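Side-chain contacts in phosphoribosyl-glycinamide (GAR) synthetase (Cryptococcus neoformans var. grubii serotype A, PDB 7LVO), which catalyses, through this N-terminal GAR synthetase half of a bifunctional enzyme, the ATP-dependent joining of glycine to phosphoribosylamine in de novo purine biosynthesis: residues Glu151-Arg155 with His156-Thr160; Lys287-Met290 with Glu291-Lys295; Thr414-Asp418 with Asn419-Thr423. All coordinates share one frame; numbering follows the deposited sequence.

Overall arrangement
Three short-range arrangements illustrate how neighbouring residues shape the ends and bodies of secondary structure: a helix terminus in contact 1, the first turns of a helix in contact 2 and a beta hairpin in contact 3. The first two belong to the ATP-grasp region and lie on the same side of the chain's centre, their own centres about 17 Å apart; helix 287-307, which carries contact 2, also packs against contact 1. Contact 1 comes close to the predicted nucleotide and metal site, with the side chain of Met153 about 6 Å from that of Glu331, a predicted magnesium ligand. Contact 3 belongs to the C domain, its centre about 46 Å from that of contact 1, away from this site.

Contact 1 (Glu151-Arg155 with His156-Thr160); sequences EFMAR and HNIPT
His156 folds back beside Phe152 where helix 146-155 ends in a Schellman motif, a common way of terminating an alpha helix. Asn157, with positive phi, is the C-prime residue. The 6→1 bond from Ile158 N to Met153 O is short and straight, 2.7 Å with 170° at the hydrogen, while Asn157 N reaches Ala154 O from above the carbonyl plane. A longer bond joins His156 N to Phe152 O.

The histidine can be followed outward from CB, which rests near Arg155 C and Phe152 O. CG continues past the same carbonyl oxygen, and CD2 comes to 3.1 Å from Phe152 O, which lies at the edge of the imidazole. The same CD2 sits over one face of the phenyl ring, towards its rim, 3.3 Å from Phe152 CE2. NE2, at the tip, also approaches CE2, but its polar partner is Asp308 OD2, the carboxylate oxygen that also forms a salt bridge with Arg155 NH2. The ring planes of Phe152 and His156 are inclined at 54°, an oblique meeting. Phe152 sets its CG anti to the backbone N (chi1 173°), and this carries the ring along the helix to His156 and to Ile158 CD1, which meets CE1 at 3.4 Å.

On Met153, CB packs on Ile158 CB, and the extended thioether chain crosses Thr160 at about a right angle. Met153 and Ile158 also touch Val329 and Tyr332 of strand 326-333, joining the helix end to a sheet of the ATP-grasp fold. The hydroxyl of Thr160 is hydrogen-bonded to Lys150 NZ and Val329 O, and Met153 SD lies 3.5 Å from Thr160 OG1.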
loop_
_atom_site.group_PDB
_atom_site.type_symbol
_atom_site.label_atom_id
_atom_site.label_comp_id
_atom_site.label_asym_id
_atom_site.label_seq_id
_atom_site.Cartn_x
_atom_site.Cartn_y
_atom_site.Cartn_z
ATOM N N GLU A 151 0.153 -20.174 4.791
ATOM C CA GLU A 151 -0.242 -21.123 5.826
ATOM C C GLU A 151 -1.417 -20.581 6.632
ATOM O O GLU A 151 -2.361 -21.316 6.935
ATOM C CB GLU A 151 0.945 -21.427 6.743
ATOM C CG GLU A 151 0.653 -22.476 7.810
ATOM C CD GLU A 151 1.715 -22.527 8.899
ATOM O OE1 GLU A 151 2.756 -21.847 8.761
ATOM O OE2 GLU A 151 1.508 -23.246 9.899
ATOM N N PHE A 152 -1.365 -19.296 6.995
ATOM C CA PHE A 152 -2.469 -18.679 7.721
ATOM C C PHE A 152 -3.775 -18.807 6.949
ATOM O O PHE A 152 -4.822 -19.101 7.532
ATOM C CB PHE A 152 -2.140 -17.206 7.998
ATOM C CG PHE A 152 -3.278 -16.428 8.604
ATOM C CD1 PHE A 152 -4.208 -15.793 7.801
ATOM C CD2 PHE A 152 -3.414 -16.334 9.979
ATOM C CE1 PHE A 152 -5.256 -15.082 8.356
ATOM C CE2 PHE A 152 -4.463 -15.626 10.539
ATOM C CZ PHE A 152 -5.382 -15.000 9.732
ATOM N N MET A 153 -3.736 -18.587 5.633
ATOM C CA MET A 153 -4.958 -18.662 4.843
ATOM C C MET A 153 -5.524 -20.080 4.849
ATOM O O MET A 153 -6.731 -20.281 5.029
ATOM C CB MET A 153 -4.682 -18.195 3.410
ATOM C CG MET A 153 -4.257 -16.745 3.293
ATOM S SD MET A 153 -3.713 -16.330 1.614
ATOM C CE MET A 153 -2.833 -14.793 1.901
ATOM N N ALA A 154 -4.659 -21.077 4.655
ATOM C CA ALA A 154 -5.130 -22.458 4.627
ATOM C C ALA A 154 -5.668 -22.888 5.986
ATOM O O ALA A 154 -6.698 -23.564 6.065
ATOM C CB ALA A 154 -4.001 -23.382 4.176
ATOM N N ARG A 155 -4.990 -22.499 7.067
ATOM C CA ARG A 155 -5.436 -22.896 8.398
ATOM C C ARG A 155 -6.807 -22.324 8.731
ATOM O O ARG A 155 -7.543 -22.913 9.531
ATOM C CB ARG A 155 -4.413 -22.458 9.453
ATOM C CG ARG A 155 -4.871 -22.675 10.875
ATOM C CD ARG A 155 -3.739 -22.473 11.883
ATOM N NE ARG A 155 -3.242 -21.103 11.895
ATOM C CZ ARG A 155 -2.170 -20.689 11.235
ATOM N NH1 ARG A 155 -1.449 -21.518 10.493
ATOM N NH2 ARG A 155 -1.816 -19.409 11.315
ATOM N N HIS A 156 -7.164 -21.182 8.151
ATOM C CA HIS A 156 -8.445 -20.543 8.419
ATOM C C HIS A 156 -9.411 -20.635 7.241
ATOM O O HIS A 156 -10.414 -19.920 7.218
ATOM C CB HIS A 156 -8.223 -19.079 8.802
ATOM C CG HIS A 156 -7.446 -18.900 10.068
ATOM N ND1 HIS A 156 -7.973 -19.181 11.308
ATOM C CD2 HIS A 156 -6.181 -18.467 10.286
ATOM C CE1 HIS A 156 -7.070 -18.930 12.238
ATOM N NE2 HIS A 156 -5.974 -18.493 11.646
ATOM N N ASN A 157 -9.125 -21.492 6.262
ATOM C CA ASN A 157 -10.017 -21.712 5.124
ATOM C C ASN A 157 -10.278 -20.418 4.360
ATOM O O ASN A 157 -11.397 -20.145 3.925
ATOM C CB ASN A 157 -11.333 -22.348 5.578
ATOM C CG ASN A 157 -11.190 -23.823 5.894
ATOM O OD1 ASN A 157 -10.434 -24.539 5.234
ATOM N ND2 ASN A 157 -11.920 -24.286 6.906
ATOM N N ILE A 158 -9.232 -19.616 4.192
ATOM C CA ILE A 158 -9.309 -18.369 3.436
ATOM C C ILE A 158 -8.961 -18.680 1.983
ATOM O O ILE A 158 -7.863 -19.196 1.720
ATOM C CB ILE A 158 -8.366 -17.310 4.023
ATOM C CG1 ILE A 158 -8.796 -16.983 5.468
ATOM C CG2 ILE A 158 -8.360 -16.076 3.165
ATOM C CD1 ILE A 158 -7.745 -16.273 6.299
ATOM N N PRO A 159 -9.843 -18.391 1.027
ATOM C CA PRO A 159 -9.597 -18.830 -0.356
ATOM C C PRO A 159 -8.351 -18.192 -0.956
ATOM O O PRO A 159 -8.207 -16.964 -0.992
ATOM C CB PRO A 159 -10.870 -18.400 -1.100
ATOM C CG PRO A 159 -11.470 -17.322 -0.258
ATOM C CD PRO A 159 -11.128 -17.680 1.167
ATOM N N THR A 160 -7.451 -19.044 -1.440
ATOM C CA THR A 160 -6.208 -18.598 -2.053
ATOM C C THR A 160 -5.726 -19.696 -2.994
ATOM O O THR A 160 -6.268 -20.801 -3.022
ATOM C CB THR A 160 -5.148 -18.268 -0.996
ATOM O OG1 THR A 160 -4.007 -17.661 -1.619
ATOM C CG2 THR A 160 -4.709 -19.532 -0.270
#

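Contact 2 (Lys287-Met290 with Glu291-Lys295); sequences KEIM and ERCVK
The first turns of helix 287-307, within the ATP-grasp region, bring Glu291 back onto the backbone of Lys287 and Glu288. Glu291 N bonds to Lys287 O at 2.9 Å, and its CB lies 3.4 Å from that same oxygen. With CG anti to the backbone N (chi1 -171°) and a bend at chi2, the carboxylate turns along the helix surface; OE2 forms a salt bridge with Lys295 NZ at 3.5 Å, one turn on. Lys287 NZ stays 5.6 Å from Glu291 OE1, a distance at which the opposite charges may still attract weakly, without contact.

Arg292 meets the preceding turn through its aliphatic part, CG lying 3.1 Å from Glu288 O, while its guanidinium leads away to a salt bridge with Asp296. On another side of the helix, Ile289 CG2 and Cys293 SG approach to 4.4 Å; Ile289 reaches Ile322 and Cys293 reaches Phe320, both of strand 315-323. Val294 places CG2 3.2 Å from Met290 O, the oxygen that accepts its own backbone N-H. Successive i to i+4 bonds, with Ile289 and Cys293 turned to the sheet and Lys287, Glu291 and Lys295 on an exposed side, are typical of an amphipathic alpha helix.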
loop_
_atom_site.group_PDB
_atom_site.type_symbol
_atom_site.label_atom_id
_atom_site.label_comp_id
_atom_site.label_asym_id
_atom_site.label_seq_id
_atom_site.Cartn_x
_atom_site.Cartn_y
_atom_site.Cartn_z
ATOM N N LYS A 287 -21.786 -5.685 -5.435
ATOM C CA LYS A 287 -22.261 -5.920 -4.075
ATOM C C LYS A 287 -22.019 -7.367 -3.657
ATOM O O LYS A 287 -21.564 -7.634 -2.538
ATOM C CB LYS A 287 -23.746 -5.569 -3.979
ATOM C CG LYS A 287 -24.360 -5.776 -2.605
ATOM C CD LYS A 287 -25.836 -5.377 -2.602
ATOM C CE LYS A 287 -26.488 -5.631 -1.250
ATOM N NZ LYS A 287 -26.540 -7.081 -0.914
ATOM N N GLU A 288 -22.313 -8.315 -4.547
ATOM C CA GLU A 288 -22.114 -9.720 -4.219
ATOM C C GLU A 288 -20.636 -10.050 -4.068
ATOM O O GLU A 288 -20.253 -10.808 -3.164
ATOM C CB GLU A 288 -22.749 -10.604 -5.295
ATOM C CG GLU A 288 -24.252 -10.423 -5.454
ATOM C CD GLU A 288 -24.625 -9.240 -6.336
ATOM O OE1 GLU A 288 -23.735 -8.434 -6.678
ATOM O OE2 GLU A 288 -25.816 -9.116 -6.691
ATOM N N ILE A 289 -19.792 -9.503 -4.945
ATOM C CA ILE A 289 -18.358 -9.758 -4.844
ATOM C C ILE A 289 -17.800 -9.173 -3.552
ATOM O O ILE A 289 -16.990 -9.805 -2.863
ATOM C CB ILE A 289 -17.623 -9.195 -6.076
ATOM C CG1 ILE A 289 -18.081 -9.901 -7.356
ATOM C CG2 ILE A 289 -16.113 -9.332 -5.898
ATOM C CD1 ILE A 289 -17.650 -11.342 -7.464
ATOM N N MET A 290 -18.190 -7.944 -3.220
ATOM C CA MET A 290 -17.685 -7.323 -1.995
ATOM C C MET A 290 -18.174 -8.065 -0.761
ATOM O O MET A 290 -17.444 -8.181 0.236
ATOM C CB MET A 290 -18.105 -5.858 -1.940
ATOM C CG MET A 290 -17.219 -4.940 -2.757
ATOM S SD MET A 290 -15.532 -4.892 -2.112
ATOM C CE MET A 290 -15.767 -3.983 -0.597
ATOM N N GLU A 291 -19.408 -8.578 -0.806
ATOM C CA GLU A 291 -19.904 -9.383 0.305
ATOM C C GLU A 291 -19.027 -10.610 0.512
ATOM O O GLU A 291 -18.724 -10.978 1.651
ATOM C CB GLU A 291 -21.355 -9.794 0.050
ATOM C CG GLU A 291 -22.032 -10.449 1.243
ATOM C CD GLU A 291 -22.201 -9.499 2.412
ATOM O OE1 GLU A 291 -22.079 -8.270 2.206
ATOM O OE2 GLU A 291 -22.448 -9.979 3.540
ATOM N N ARG A 292 -18.590 -11.239 -0.584
ATOM C CA ARG A 292 -17.745 -12.423 -0.480
ATOM C C ARG A 292 -16.379 -12.072 0.099
ATOM O O ARG A 292 -15.894 -12.742 1.016
ATOM C CB ARG A 292 -17.593 -13.075 -1.852
ATOM C CG ARG A 292 -18.909 -13.473 -2.504
ATOM C CD ARG A 292 -19.197 -14.957 -2.349
ATOM N NE ARG A 292 -19.443 -15.332 -0.962
ATOM C CZ ARG A 292 -19.691 -16.570 -0.556
ATOM N NH1 ARG A 292 -19.722 -17.584 -1.407
ATOM N NH2 ARG A 292 -19.915 -16.797 0.735
ATOM N N CYS A 293 -15.752 -11.013 -0.415
ATOM C CA CYS A 293 -14.462 -10.587 0.121
ATOM C C CYS A 293 -14.551 -10.314 1.619
ATOM O O CYS A 293 -13.689 -10.745 2.396
ATOM C CB CYS A 293 -13.969 -9.341 -0.612
ATOM S SG CYS A 293 -13.555 -9.579 -2.342
ATOM N N VAL A 294 -15.588 -9.591 2.042
ATOM C CA VAL A 294 -15.717 -9.237 3.455
ATOM C C VAL A 294 -15.997 -10.478 4.291
ATOM O O VAL A 294 -15.317 -10.742 5.293
ATOM C CB VAL A 294 -16.817 -8.177 3.636
ATOM C CG1 VAL A 294 -17.091 -7.935 5.117
ATOM C CG2 VAL A 294 -16.425 -6.883 2.944
ATOM N N LYS A 295 -16.999 -11.270 3.887
ATOM C CA LYS A 295 -17.434 -12.385 4.724
ATOM C C LYS A 295 -16.483 -13.576 4.660
ATOM O O LYS A 295 -16.367 -14.319 5.638
ATOM C CB LYS A 295 -18.837 -12.838 4.314
ATOM C CG LYS A 295 -19.943 -11.843 4.634
ATOM C CD LYS A 295 -20.013 -11.549 6.128
ATOM C CE LYS A 295 -21.356 -10.955 6.517
ATOM N NZ LYS A 295 -22.457 -11.951 6.388
#

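Contact 3 (Thr414-Asp418 with Asn419-Thr423); sequences TKRSD and NVTVT
A local beta-hairpin contact in the C domain pairs strand 414-416 with strand 421-423 beside helix 72-77, and Arg416 and Asn419 join their side chains at its turn end. Arg416 NH2 donates to Asn419 OD1 at 2.7 Å, in the carbonyl plane and on a lone pair, although the angle at the hydrogen is only 138°. The guanidinium and amide planes stand 84° apart. Bends at chi2 and chi3 curl the arginine back over the turn, and Val420 N lies over one face of its guanidinium. Nearer the backbone of the same side chain, Arg416 CD touches Thr421 OG1 at 3.3 Å; both side chains also reach Leu76 of that helix.

Along the antiparallel ladder of the hairpin, Lys415 and Val422 form a hydrogen-bonded pair, with Lys415 N to Val422 O at 3.0 Å and Val422 N to Lys415 O at 2.9 Å. Arg416 and Thr421 make the adjacent non-hydrogen-bonded pair. Nearer the turn, Ser417 N bonds to Val420 O, and Asp418 and Asn419 both take positive phi to reverse the chain. Lys415 and Val422 share a face of the hairpin, and Ser417 OG lies 4.0 Å from Val422 CG1.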
loop_
_atom_site.group_PDB
_atom_site.type_symbol
_atom_site.label_atom_id
_atom_site.label_comp_id
_atom_site.label_asym_id
_atom_site.label_seq_id
_atom_site.Cartn_x
_atom_site.Cartn_y
_atom_site.Cartn_z
ATOM N N THR A 414 9.801 13.342 -5.381
ATOM C CA THR A 414 10.174 14.729 -5.618
ATOM C C THR A 414 10.954 15.249 -4.414
ATOM O O THR A 414 10.973 14.634 -3.344
ATOM C CB THR A 414 8.952 15.622 -5.873
ATOM O OG1 THR A 414 8.164 15.720 -4.680
ATOM C CG2 THR A 414 8.102 15.067 -7.011
ATOM N N LYS A 415 11.588 16.406 -4.598
ATOM C CA LYS A 415 12.390 17.012 -3.547
ATOM C C LYS A 415 12.543 18.493 -3.849
ATOM O O LYS A 415 12.553 18.904 -5.014
ATOM C CB LYS A 415 13.765 16.346 -3.437
ATOM C CG LYS A 415 14.543 16.720 -2.185
ATOM C CD LYS A 415 16.020 16.367 -2.325
ATOM C CE LYS A 415 16.755 16.514 -0.997
ATOM N NZ LYS A 415 16.509 17.839 -0.355
ATOM N N ARG A 416 12.650 19.291 -2.789
ATOM C CA ARG A 416 12.938 20.711 -2.919
ATOM C C ARG A 416 14.440 20.940 -2.799
ATOM O O ARG A 416 15.118 20.288 -2.000
ATOM C CB ARG A 416 12.197 21.520 -1.856
ATOM C CG ARG A 416 10.710 21.682 -2.119
ATOM C CD ARG A 416 10.440 22.625 -3.279
ATOM N NE ARG A 416 10.601 24.028 -2.911
ATOM C CZ ARG A 416 10.458 25.044 -3.751
ATOM N NH1 ARG A 416 10.168 24.849 -5.027
ATOM N NH2 ARG A 416 10.606 26.288 -3.300
ATOM N N SER A 417 14.955 21.878 -3.592
ATOM C CA SER A 417 16.385 22.169 -3.584
ATOM C C SER A 417 16.599 23.538 -4.215
ATOM O O SER A 417 16.489 23.678 -5.437
ATOM C CB SER A 417 17.159 21.089 -4.331
ATOM O OG SER A 417 16.784 21.053 -5.694
ATOM N N ASP A 418 16.900 24.537 -3.388
ATOM C CA ASP A 418 17.217 25.882 -3.867
ATOM C C ASP A 418 16.021 26.509 -4.580
ATOM O O ASP A 418 16.138 27.065 -5.674
ATOM C CB ASP A 418 18.450 25.859 -4.775
ATOM C CG ASP A 418 19.636 25.167 -4.129
ATOM O OD1 ASP A 418 19.727 25.172 -2.880
ATOM O OD2 ASP A 418 20.478 24.613 -4.870
ATOM N N ASN A 419 14.856 26.415 -3.944
ATOM C CA ASN A 419 13.627 27.017 -4.454
ATOM C C ASN A 419 13.273 26.456 -5.834
ATOM O O ASN A 419 13.188 27.178 -6.830
ATOM C CB ASN A 419 13.745 28.544 -4.491
ATOM C CG ASN A 419 12.404 29.230 -4.700
ATOM O OD1 ASN A 419 11.359 28.722 -4.285
ATOM N ND2 ASN A 419 12.427 30.390 -5.345
ATOM N N VAL A 420 13.068 25.140 -5.875
ATOM C CA VAL A 420 12.651 24.458 -7.096
ATOM C C VAL A 420 12.418 22.983 -6.796
ATOM O O VAL A 420 13.224 22.337 -6.114
ATOM C CB VAL A 420 13.686 24.636 -8.222
ATOM C CG1 VAL A 420 14.993 23.947 -7.857
ATOM C CG2 VAL A 420 13.140 24.098 -9.532
ATOM N N THR A 421 11.316 22.441 -7.305
ATOM C CA THR A 421 10.990 21.036 -7.117
ATOM C C THR A 421 11.589 20.214 -8.251
ATOM O O THR A 421 11.396 20.536 -9.428
ATOM C CB THR A 421 9.475 20.833 -7.057
ATOM O OG1 THR A 421 8.922 21.695 -6.057
ATOM C CG2 THR A 421 9.141 19.388 -6.721
ATOM N N VAL A 422 12.300 19.148 -7.894
ATOM C CA VAL A 422 12.964 18.294 -8.869
ATOM C C VAL A 422 12.559 16.850 -8.618
ATOM O O VAL A 422 12.208 16.470 -7.499
ATOM C CB VAL A 422 14.501 18.436 -8.818
ATOM C CG1 VAL A 422 14.908 19.894 -9.011
ATOM C CG2 VAL A 422 15.040 17.892 -7.500
ATOM N N THR A 423 12.606 16.046 -9.675
ATOM C CA THR A 423 12.328 14.628 -9.539
ATOM C C THR A 423 13.337 13.994 -8.592
ATOM O O THR A 423 14.496 14.422 -8.504
ATOM C CB THR A 423 12.378 13.933 -10.903
ATOM O OG1 THR A 423 13.690 14.074 -11.465
ATOM C CG2 THR A 423 11.360 14.551 -11.852
#